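Long-range contacts in ATP/GTP-binding site-containing protein A (Brucella abortus, PDB 6NTR), which acts in the periplasm to help maintain the integrity of the cell envelope: residues R49-V54 with V63-T68; Y12-D17 with F229-K234; T127-E132 with T146-A151. All blocks are in the same frame, centred on the assembly; numbering follows the deposited sequence.

Interaction 1 (R49-V54 with V63-T68); sequences RFVTRV and VTDQQT. With EDO (1,2-ethanediol), chain F.
R49 and D65 form a salt bridge across a two-stranded antiparallel hairpin, strands 43-56 and 62-72 of the barrel-like fold. The guanidinium approaches side-on, NE and NH2 both directed at the single oxygen OD2; the modelled 2.5 Å from R49 NE to D65 OD2 is very short, so the exact distance is doubtful. The two planes are 14° apart, and OD2 itself lies in the guanidinium plane, although both bonds are bent. An extended R49 chain, with CG anti to the backbone N (chi1 -175°), carries the charge along the strand to D65, and its CG runs beside Q67 CG at 3.6 Å. On the same face, V51 CG1 meets V63 CG1 at 3.8 Å, and V63 CG2 lies over one face of the R53 guanidinium, whose NH2 is hydrogen-bonded to Q61.

Beneath these side chains the backbones are laced by two reciprocal pairs, F50 with Q66 and T52 with T64; the F50 N to Q66 O bond is 2.7 Å long. F50 and T52 lie on the other face. R49, V51 and R53 continue the pairing to strand 25-39. At one end a water donates to T52 O at 2.7 Å and makes a weak, longer bond to T64 OG1.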
loop_
_atom_site.group_PDB
_atom_site.type_symbol
_atom_site.label_atom_id
_atom_site.label_comp_id
_atom_site.label_asym_id
_atom_site.label_seq_id
_atom_site.Cartn_x
_atom_site.Cartn_y
_atom_site.Cartn_z
ATOM N N ARG A 49 -3.441 -5.784 7.747
ATOM C CA ARG A 49 -4.864 -6.043 7.855
ATOM C C ARG A 49 -5.607 -4.735 7.626
ATOM O O ARG A 49 -5.281 -3.710 8.226
ATOM C CB ARG A 49 -5.207 -6.615 9.231
ATOM C CG ARG A 49 -6.660 -7.028 9.387
ATOM C CD ARG A 49 -6.911 -7.661 10.746
ATOM N NE ARG A 49 -8.337 -7.774 11.042
ATOM C CZ ARG A 49 -8.853 -7.716 12.265
ATOM N NH1 ARG A 49 -8.060 -7.544 13.315
ATOM N NH2 ARG A 49 -10.162 -7.828 12.441
ATOM N N PHE A 50 -6.606 -4.776 6.756
ATOM C CA PHE A 50 -7.405 -3.608 6.441
ATOM C C PHE A 50 -8.886 -3.786 6.769
ATOM O O PHE A 50 -9.589 -4.438 6.053
ATOM C CB PHE A 50 -7.241 -3.387 4.937
ATOM C CG PHE A 50 -7.556 -2.013 4.474
ATOM C CD1 PHE A 50 -6.714 -0.969 4.758
ATOM C CD2 PHE A 50 -8.681 -1.775 3.724
ATOM C CE1 PHE A 50 -7.003 0.300 4.326
ATOM C CE2 PHE A 50 -8.981 -0.506 3.285
ATOM C CZ PHE A 50 -8.141 0.532 3.588
ATOM N N VAL A 51 -9.360 -3.142 7.821
ATOM C CA VAL A 51 -10.751 -3.250 8.234
ATOM C C VAL A 51 -11.534 -1.950 8.102
ATOM O O VAL A 51 -11.152 -0.942 8.641
ATOM C CB VAL A 51 -10.839 -3.696 9.694
ATOM C CG1 VAL A 51 -12.273 -3.977 10.073
ATOM C CG2 VAL A 51 -9.983 -4.913 9.921
ATOM N N THR A 52 -12.652 -2.011 7.402
ATOM C CA THR A 52 -13.491 -0.841 7.155
ATOM C C THR A 52 -14.928 -1.148 7.527
ATOM O O THR A 52 -15.537 -2.046 6.948
ATOM C CB THR A 52 -13.444 -0.395 5.688
ATOM O OG1 THR A 52 -13.853 -1.472 4.834
ATOM C CG2 THR A 52 -12.060 0.085 5.307
ATOM N N ARG A 53 -15.491 -0.370 8.432
ATOM C CA ARG A 53 -16.884 -0.518 8.781
ATOM C C ARG A 53 -17.615 0.554 7.963
ATOM O O ARG A 53 -17.542 1.728 8.272
ATOM C CB ARG A 53 -17.071 -0.281 10.270
ATOM C CG ARG A 53 -16.010 -0.922 11.139
ATOM C CD ARG A 53 -16.528 -1.199 12.536
ATOM N NE ARG A 53 -17.681 -2.086 12.517
ATOM C CZ ARG A 53 -17.703 -3.278 13.089
ATOM N NH1 ARG A 53 -16.637 -3.709 13.731
ATOM N NH2 ARG A 53 -18.785 -4.031 13.020
ATOM N N VAL A 54 -18.331 0.133 6.928
ATOM C CA VAL A 54 -19.027 1.043 6.031
ATOM C C VAL A 54 -20.535 1.076 6.232
ATOM O O VAL A 54 -21.205 0.066 6.178
ATOM C CB VAL A 54 -18.703 0.703 4.555
ATOM C CG1 VAL A 54 -19.569 1.480 3.586
ATOM C CG2 VAL A 54 -17.239 0.941 4.254
ATOM N N VAL A 63 -18.689 -4.956 7.215
ATOM C CA VAL A 63 -17.349 -4.882 7.773
ATOM C C VAL A 63 -16.463 -5.777 6.927
ATOM O O VAL A 63 -16.570 -7.003 6.990
ATOM C CB VAL A 63 -17.316 -5.307 9.244
ATOM C CG1 VAL A 63 -15.927 -5.137 9.763
ATOM C CG2 VAL A 63 -18.352 -4.532 10.100
ATOM N N THR A 64 -15.616 -5.167 6.110
ATOM C CA THR A 64 -14.691 -5.885 5.250
ATOM C C THR A 64 -13.321 -5.902 5.910
ATOM O O THR A 64 -12.861 -4.871 6.406
ATOM C CB THR A 64 -14.640 -5.243 3.867
ATOM O OG1 THR A 64 -15.946 -5.260 3.289
ATOM C CG2 THR A 64 -13.751 -6.000 2.982
ATOM N N ASP A 65 -12.749 -7.098 6.029
ATOM C CA ASP A 65 -11.467 -7.321 6.676
ATOM C C ASP A 65 -10.557 -7.970 5.662
ATOM O O ASP A 65 -10.738 -9.120 5.308
ATOM C CB ASP A 65 -11.663 -8.234 7.897
ATOM C CG ASP A 65 -10.422 -8.398 8.723
ATOM O OD1 ASP A 65 -9.359 -8.506 8.144
ATOM O OD2 ASP A 65 -10.497 -8.428 9.953
ATOM N N GLN A 66 -9.568 -7.222 5.206
ATOM C CA GLN A 66 -8.625 -7.710 4.238
ATOM C C GLN A 66 -7.371 -8.042 5.015
ATOM O O GLN A 66 -6.889 -7.226 5.762
ATOM C CB GLN A 66 -8.368 -6.641 3.184
ATOM C CG GLN A 66 -8.520 -7.096 1.742
ATOM C CD GLN A 66 -9.196 -6.074 0.837
ATOM O OE1 GLN A 66 -9.496 -4.970 1.246
ATOM N NE2 GLN A 66 -9.434 -6.454 -0.399
ATOM N N GLN A 67 -6.879 -9.264 4.874
ATOM C CA GLN A 67 -5.687 -9.707 5.575
ATOM C C GLN A 67 -4.720 -10.202 4.552
ATOM O O GLN A 67 -5.076 -10.980 3.701
ATOM C CB GLN A 67 -6.008 -10.817 6.568
ATOM C CG GLN A 67 -6.317 -10.320 7.955
ATOM C CD GLN A 67 -6.973 -11.352 8.844
ATOM O OE1 GLN A 67 -8.035 -11.826 8.543
ATOM N NE2 GLN A 67 -6.318 -11.723 9.912
ATOM N N THR A 68 -3.490 -9.742 4.628
ATOM C CA THR A 68 -2.508 -10.131 3.648
ATOM C C THR A 68 -1.153 -10.313 4.249
ATOM O O THR A 68 -0.831 -9.730 5.247
ATOM C CB THR A 68 -2.372 -9.061 2.547
ATOM O OG1 THR A 68 -1.692 -7.933 3.076
ATOM C CG2 THR A 68 -3.696 -8.618 2.068
HETATM C C1 EDO F . -2.533 -10.179 8.413
HETATM O O1 EDO F . -1.301 -10.885 8.231
HETATM C C2 EDO F . -2.536 -9.552 9.801
HETATM O O2 EDO F . -3.543 -10.157 10.624
HETATM O O HOH W 1 -16.620 -2.189 4.465
#

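Interaction 2 (Y12-D17 with F229-K234); sequences YDLTLD and FSMRGK. With EDO (1,2-ethanediol), chain G; EDO (1,2-ethanediol), chain I.
L14 and selenomethionine M231 make the close-packed part of this contact between the antiparallel strands 8-19 and 229-240, which come from near the two ends of the chain and meet in the barrel-like fold. The M231 chain bends at its last torsion (chi3 17°) and brings CE against the branched end of L14, 3.5 Å from CD1. Beside this pair the other leucine methyl, L14 CD2, lies 4.0 Å from G233 CA, where there is no side chain. Reciprocal backbone bonds join D13 with K234 and T15 with R232; D17 N adds a further one to S230 O, at 2.8 Å.

The opposite face, with D13, T15, R232 and K234, is polar and more loosely held. T15 OG1 rests on R232 CB at 3.4 Å. The R232 chain bends at chi2 (-108°) and turns NE toward D17 OD1, which lies at the guanidinium edge in its plane, but the salt bridge is weak at 3.4 Å and the two planes are 67° apart. Next to it a water bridges D17 OD2 and S230 OG, donating to the carboxylate.

L14 and M231 together face strand 43-56. Strand 8-19 pairs on its other edge with strand 25-39, and strand 229-240 pairs with strand 222-225, so the antiparallel pairing of the barrel-like fold continues on both sides of this seam.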
loop_
_atom_site.group_PDB
_atom_site.type_symbol
_atom_site.label_atom_id
_atom_site.label_comp_id
_atom_site.label_asym_id
_atom_site.label_seq_id
_atom_site.Cartn_x
_atom_site.Cartn_y
_atom_site.Cartn_z
ATOM N N TYR A 12 -3.108 2.473 12.126
ATOM C CA TYR A 12 -3.744 3.666 11.605
ATOM C C TYR A 12 -5.229 3.582 11.893
ATOM O O TYR A 12 -5.816 2.502 11.838
ATOM C CB TYR A 12 -3.511 3.806 10.099
ATOM C CG TYR A 12 -2.066 3.876 9.675
ATOM C CD1 TYR A 12 -1.366 2.727 9.357
ATOM C CD2 TYR A 12 -1.412 5.090 9.560
ATOM C CE1 TYR A 12 -0.056 2.788 8.960
ATOM C CE2 TYR A 12 -0.102 5.156 9.160
ATOM C CZ TYR A 12 0.574 3.997 8.863
ATOM O OH TYR A 12 1.884 4.006 8.455
ATOM N N ASP A 13 -5.822 4.717 12.214
ATOM C CA ASP A 13 -7.260 4.827 12.373
ATOM C C ASP A 13 -7.873 5.430 11.116
ATOM O O ASP A 13 -7.435 6.484 10.646
ATOM C CB ASP A 13 -7.609 5.670 13.591
ATOM C CG ASP A 13 -9.071 5.912 13.702
ATOM O OD1 ASP A 13 -9.784 4.961 14.079
ATOM O OD2 ASP A 13 -9.508 7.038 13.387
ATOM N N LEU A 14 -8.824 4.703 10.550
ATOM C CA LEU A 14 -9.481 5.071 9.314
ATOM C C LEU A 14 -10.764 5.844 9.507
ATOM O O LEU A 14 -11.568 5.531 10.368
ATOM C CB LEU A 14 -9.766 3.831 8.477
ATOM C CG LEU A 14 -8.640 2.829 8.235
ATOM C CD1 LEU A 14 -9.092 1.781 7.236
ATOM C CD2 LEU A 14 -7.388 3.529 7.739
ATOM N N THR A 15 -10.929 6.867 8.679
ATOM C CA THR A 15 -12.091 7.729 8.713
ATOM C C THR A 15 -12.533 8.051 7.298
ATOM O O THR A 15 -11.779 7.887 6.362
ATOM C CB THR A 15 -11.790 9.012 9.481
ATOM O OG1 THR A 15 -10.416 9.353 9.305
ATOM C CG2 THR A 15 -12.039 8.803 10.946
ATOM N N LEU A 16 -13.768 8.485 7.139
ATOM C CA LEU A 16 -14.279 8.823 5.824
ATOM C C LEU A 16 -13.889 10.254 5.463
ATOM O O LEU A 16 -14.073 11.164 6.258
ATOM C CB LEU A 16 -15.790 8.665 5.801
ATOM C CG LEU A 16 -16.493 9.005 4.503
ATOM C CD1 LEU A 16 -16.057 8.081 3.390
ATOM C CD2 LEU A 16 -17.992 8.962 4.690
ATOM N N ASP A 17 -13.343 10.462 4.272
ATOM C CA ASP A 17 -12.961 11.812 3.888
ATOM C C ASP A 17 -14.046 12.492 3.077
ATOM O O ASP A 17 -14.573 13.505 3.489
ATOM C CB ASP A 17 -11.660 11.784 3.092
ATOM C CG ASP A 17 -11.005 13.142 2.985
ATOM O OD1 ASP A 17 -10.866 13.836 4.007
ATOM O OD2 ASP A 17 -10.615 13.505 1.867
ATOM N N PHE A 229 -15.246 7.773 -3.434
ATOM C CA PHE A 229 -15.021 8.078 -2.029
ATOM C C PHE A 229 -13.566 8.018 -1.626
ATOM O O PHE A 229 -12.810 7.282 -2.209
ATOM C CB PHE A 229 -15.804 7.108 -1.154
ATOM C CG PHE A 229 -15.120 5.798 -0.933
ATOM C CD1 PHE A 229 -15.267 4.776 -1.831
ATOM C CD2 PHE A 229 -14.353 5.587 0.180
ATOM C CE1 PHE A 229 -14.651 3.571 -1.634
ATOM C CE2 PHE A 229 -13.736 4.383 0.383
ATOM C CZ PHE A 229 -13.889 3.376 -0.523
ATOM N N SER A 230 -13.183 8.802 -0.629
ATOM C CA SER A 230 -11.826 8.796 -0.140
ATOM C C SER A 230 -11.827 8.488 1.348
ATOM O O SER A 230 -12.783 8.783 2.073
ATOM C CB SER A 230 -11.124 10.130 -0.435
ATOM O OG SER A 230 -11.964 11.211 -0.097
HETATM N N MSE A 231 -10.713 7.919 1.802
HETATM C CA MSE A 231 -10.525 7.546 3.174
HETATM C C MSE A 231 -9.312 8.234 3.692
HETATM O O MSE A 231 -8.435 8.630 2.916
HETATM C CB MSE A 231 -10.203 6.073 3.265
HETATM C CG MSE A 231 -11.326 5.201 2.761
HETATM SE SE MSE A 231 -10.778 3.368 3.140
HETATM C CE MSE A 231 -9.390 3.847 4.420
ATOM N N ARG A 232 -9.268 8.406 5.011
ATOM C CA ARG A 232 -8.165 9.040 5.690
ATOM C C ARG A 232 -7.544 8.017 6.617
ATOM O O ARG A 232 -8.245 7.218 7.203
ATOM C CB ARG A 232 -8.676 10.195 6.546
ATOM C CG ARG A 232 -8.842 11.514 5.836
ATOM C CD ARG A 232 -7.772 12.494 6.265
ATOM N NE ARG A 232 -7.771 13.689 5.438
ATOM C CZ ARG A 232 -6.739 14.506 5.311
ATOM N NH1 ARG A 232 -5.618 14.264 5.957
ATOM N NH2 ARG A 232 -6.830 15.573 4.535
ATOM N N GLY A 233 -6.229 8.018 6.734
ATOM C CA GLY A 233 -5.574 7.110 7.640
ATOM C C GLY A 233 -4.619 7.873 8.512
ATOM O O GLY A 233 -3.647 8.409 8.032
ATOM N N LYS A 234 -4.869 7.888 9.805
ATOM C CA LYS A 234 -3.994 8.604 10.705
ATOM C C LYS A 234 -3.290 7.642 11.652
ATOM O O LYS A 234 -3.927 6.844 12.301
ATOM C CB LYS A 234 -4.774 9.653 11.493
ATOM C CG LYS A 234 -5.398 10.751 10.658
ATOM C CD LYS A 234 -4.337 11.590 9.985
ATOM C CE LYS A 234 -4.860 12.955 9.609
ATOM N NZ LYS A 234 -4.334 13.963 10.554
HETATM C C1 EDO G . 4.739 2.599 6.835
HETATM O O1 EDO G . 3.989 3.091 7.953
HETATM C C2 EDO G . 3.786 2.269 5.707
HETATM O O2 EDO G . 4.584 1.898 4.585
HETATM C C1 EDO I . -17.565 12.828 6.255
HETATM O O1 EDO I . -16.444 13.645 5.875
HETATM C C2 EDO I . -18.874 13.469 5.803
HETATM O O2 EDO I . -19.026 13.289 4.388
HETATM O O HOH W 2 -11.006 13.479 -1.111
#

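Interaction 3 (T127-E132 with T146-A151); sequences TRHMEE and TTLFDA
H129 of helix 126-138 lies against L148 and T146 of strand 143-148, a helix-on-strand packing within the barrel-like fold in which the first turns of the helix lie against the strand that follows it in the chain. The short axes run nearly antiparallel, at 152°, and 9.6 Å apart at their closest.

Apolar contact centres on L148. Its side chain crosses that of H129 at about a right angle: CD1 touches H129 CB at 3.6 Å, while CD2 stands over one face of the imidazole, displaced toward the rim. A chi1 of -173° swings the H129 imidazole away from the backbone N, and the ring reaches the strand. There T146 CG2 comes up to H129 NE2 at 3.6 Å from an oblique direction.

The polar side chains of the helix find their hydrogen-bond partners outside the two segments. T147 O lies at the ring edge in its plane, 3.7 Å from H129 CD2, whereas H129 NE2 is hydrogen-bonded to T161 on the adjoining strand 159-165. The extended side chain of E132 slides past T146 in the reverse direction, and its OE1 is bound by Q124, which precedes the helix. At the helix start, E72 accepts from the backbone N of T127. Strand and helix thus meet by van der Waals contact, without a hydrogen bond between the two segments. T146 OG1 turns to its own strand, making a weak hydrogen bond to T147 O at 3.5 Å.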
loop_
_atom_site.group_PDB
_atom_site.type_symbol
_atom_site.label_atom_id
_atom_site.label_comp_id
_atom_site.label_asym_id
_atom_site.label_seq_id
_atom_site.Cartn_x
_atom_site.Cartn_y
_atom_site.Cartn_z
ATOM N N THR A 127 8.791 -3.627 -1.976
ATOM C CA THR A 127 9.905 -3.080 -1.242
ATOM C C THR A 127 10.887 -2.324 -2.133
ATOM O O THR A 127 11.383 -1.293 -1.738
ATOM C CB THR A 127 10.598 -4.093 -0.346
ATOM O OG1 THR A 127 9.687 -4.476 0.681
ATOM C CG2 THR A 127 11.795 -3.460 0.299
ATOM N N ARG A 128 11.180 -2.851 -3.318
ATOM C CA ARG A 128 12.111 -2.185 -4.214
ATOM C C ARG A 128 11.555 -0.846 -4.653
ATOM O O ARG A 128 12.221 0.160 -4.547
ATOM C CB ARG A 128 12.378 -3.051 -5.432
ATOM C CG ARG A 128 13.784 -2.937 -5.978
ATOM C CD ARG A 128 14.704 -3.925 -5.290
ATOM N NE ARG A 128 15.704 -4.468 -6.193
ATOM C CZ ARG A 128 16.742 -5.192 -5.803
ATOM N NH1 ARG A 128 16.918 -5.469 -4.526
ATOM N NH2 ARG A 128 17.602 -5.638 -6.696
ATOM N N HIS A 129 10.297 -0.846 -5.072
ATOM C CA HIS A 129 9.590 0.369 -5.446
ATOM C C HIS A 129 9.602 1.392 -4.322
ATOM O O HIS A 129 9.791 2.589 -4.559
ATOM C CB HIS A 129 8.168 -0.008 -5.827
ATOM C CG HIS A 129 7.348 1.111 -6.385
ATOM N ND1 HIS A 129 6.971 2.206 -5.642
ATOM C CD2 HIS A 129 6.767 1.265 -7.599
ATOM C CE1 HIS A 129 6.221 3.004 -6.382
ATOM N NE2 HIS A 129 6.078 2.453 -7.573
HETATM N N MSE A 130 9.390 0.949 -3.099
HETATM C CA MSE A 130 9.438 1.859 -1.992
HETATM C C MSE A 130 10.849 2.396 -1.915
HETATM O O MSE A 130 11.032 3.586 -1.783
HETATM C CB MSE A 130 9.011 1.173 -0.702
HETATM C CG MSE A 130 7.972 1.981 0.084
HETATM SE SE MSE A 130 6.501 2.778 -0.967
HETATM C CE MSE A 130 5.883 1.214 -1.967
ATOM N N GLU A 131 11.848 1.519 -2.050
ATOM C CA GLU A 131 13.239 1.952 -1.942
ATOM C C GLU A 131 13.590 2.945 -3.032
ATOM O O GLU A 131 14.307 3.920 -2.790
ATOM C CB GLU A 131 14.177 0.750 -2.009
ATOM C CG GLU A 131 14.197 -0.077 -0.760
ATOM C CD GLU A 131 15.217 -1.181 -0.826
ATOM O OE1 GLU A 131 15.110 -2.038 -1.730
ATOM O OE2 GLU A 131 16.131 -1.194 0.023
ATOM N N GLU A 132 13.100 2.706 -4.242
ATOM C CA GLU A 132 13.334 3.624 -5.349
ATOM C C GLU A 132 12.660 4.964 -5.113
ATOM O O GLU A 132 13.162 6.006 -5.541
ATOM C CB GLU A 132 12.812 2.993 -6.626
ATOM C CG GLU A 132 12.924 3.830 -7.831
ATOM C CD GLU A 132 12.144 3.216 -8.947
ATOM O OE1 GLU A 132 10.907 3.099 -8.784
ATOM O OE2 GLU A 132 12.763 2.822 -9.960
ATOM N N THR A 146 6.713 4.851 -13.375
ATOM C CA THR A 146 7.245 3.517 -13.219
ATOM C C THR A 146 6.100 2.533 -13.164
ATOM O O THR A 146 4.955 2.900 -13.340
ATOM C CB THR A 146 8.159 3.396 -11.995
ATOM O OG1 THR A 146 8.796 2.125 -12.016
ATOM C CG2 THR A 146 7.381 3.539 -10.728
ATOM N N THR A 147 6.427 1.274 -12.954
ATOM C CA THR A 147 5.434 0.214 -12.870
ATOM C C THR A 147 5.630 -0.526 -11.580
ATOM O O THR A 147 6.627 -0.345 -10.911
ATOM C CB THR A 147 5.611 -0.817 -13.971
ATOM O OG1 THR A 147 6.927 -1.352 -13.887
ATOM C CG2 THR A 147 5.412 -0.187 -15.305
ATOM N N LEU A 148 4.647 -1.330 -11.209
ATOM C CA LEU A 148 4.742 -2.130 -10.001
ATOM C C LEU A 148 3.836 -3.340 -10.047
ATOM O O LEU A 148 2.828 -3.323 -10.721
ATOM C CB LEU A 148 4.344 -1.275 -8.810
ATOM C CG LEU A 148 4.183 -1.960 -7.467
ATOM C CD1 LEU A 148 5.547 -2.217 -6.882
ATOM C CD2 LEU A 148 3.395 -1.073 -6.535
ATOM N N PHE A 149 4.195 -4.381 -9.309
ATOM C CA PHE A 149 3.361 -5.563 -9.162
ATOM C C PHE A 149 3.219 -5.649 -7.663
ATOM O O PHE A 149 4.203 -5.803 -6.972
ATOM C CB PHE A 149 4.028 -6.830 -9.678
ATOM C CG PHE A 149 3.187 -8.052 -9.495
ATOM C CD1 PHE A 149 2.049 -8.231 -10.239
ATOM C CD2 PHE A 149 3.509 -8.993 -8.551
ATOM C CE1 PHE A 149 1.254 -9.336 -10.064
ATOM C CE2 PHE A 149 2.718 -10.106 -8.366
ATOM C CZ PHE A 149 1.590 -10.278 -9.123
ATOM N N ASP A 150 2.008 -5.530 -7.153
ATOM C CA ASP A 150 1.822 -5.565 -5.714
ATOM C C ASP A 150 0.958 -6.724 -5.190
ATOM O O ASP A 150 0.798 -6.896 -3.998
ATOM C CB ASP A 150 1.302 -4.220 -5.223
ATOM C CG ASP A 150 -0.000 -3.839 -5.848
ATOM O OD1 ASP A 150 -0.501 -4.593 -6.686
ATOM O OD2 ASP A 150 -0.530 -2.778 -5.498
ATOM N N ALA A 151 0.407 -7.497 -6.104
ATOM C CA ALA A 151 -0.414 -8.644 -5.747
ATOM C C ALA A 151 -1.659 -8.231 -4.995
ATOM O O ALA A 151 -2.147 -8.969 -4.141
ATOM C CB ALA A 151 0.369 -9.664 -4.927
#

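How the interactions relate
Interactions 1 and 2 are both antiparallel strand pairings and touch each other directly: the ring of F50 in interaction 1 comes against M231 of interaction 2, CZ to CE at 3.6 Å, and L14 lies against F50 and T52. Interaction 1 is a surface contact, a local hairpin with a charged outer face, while interaction 2 joins segments far apart in sequence and is partly buried. Interaction 3, also partly buried, with H129 and L148 in the interior, lies across the chain's centre, about 23 Å from each of the others between centres. It joins helix to strand mainly by side chains and buries much less area, where the first two rely on backbone hydrogen bonds.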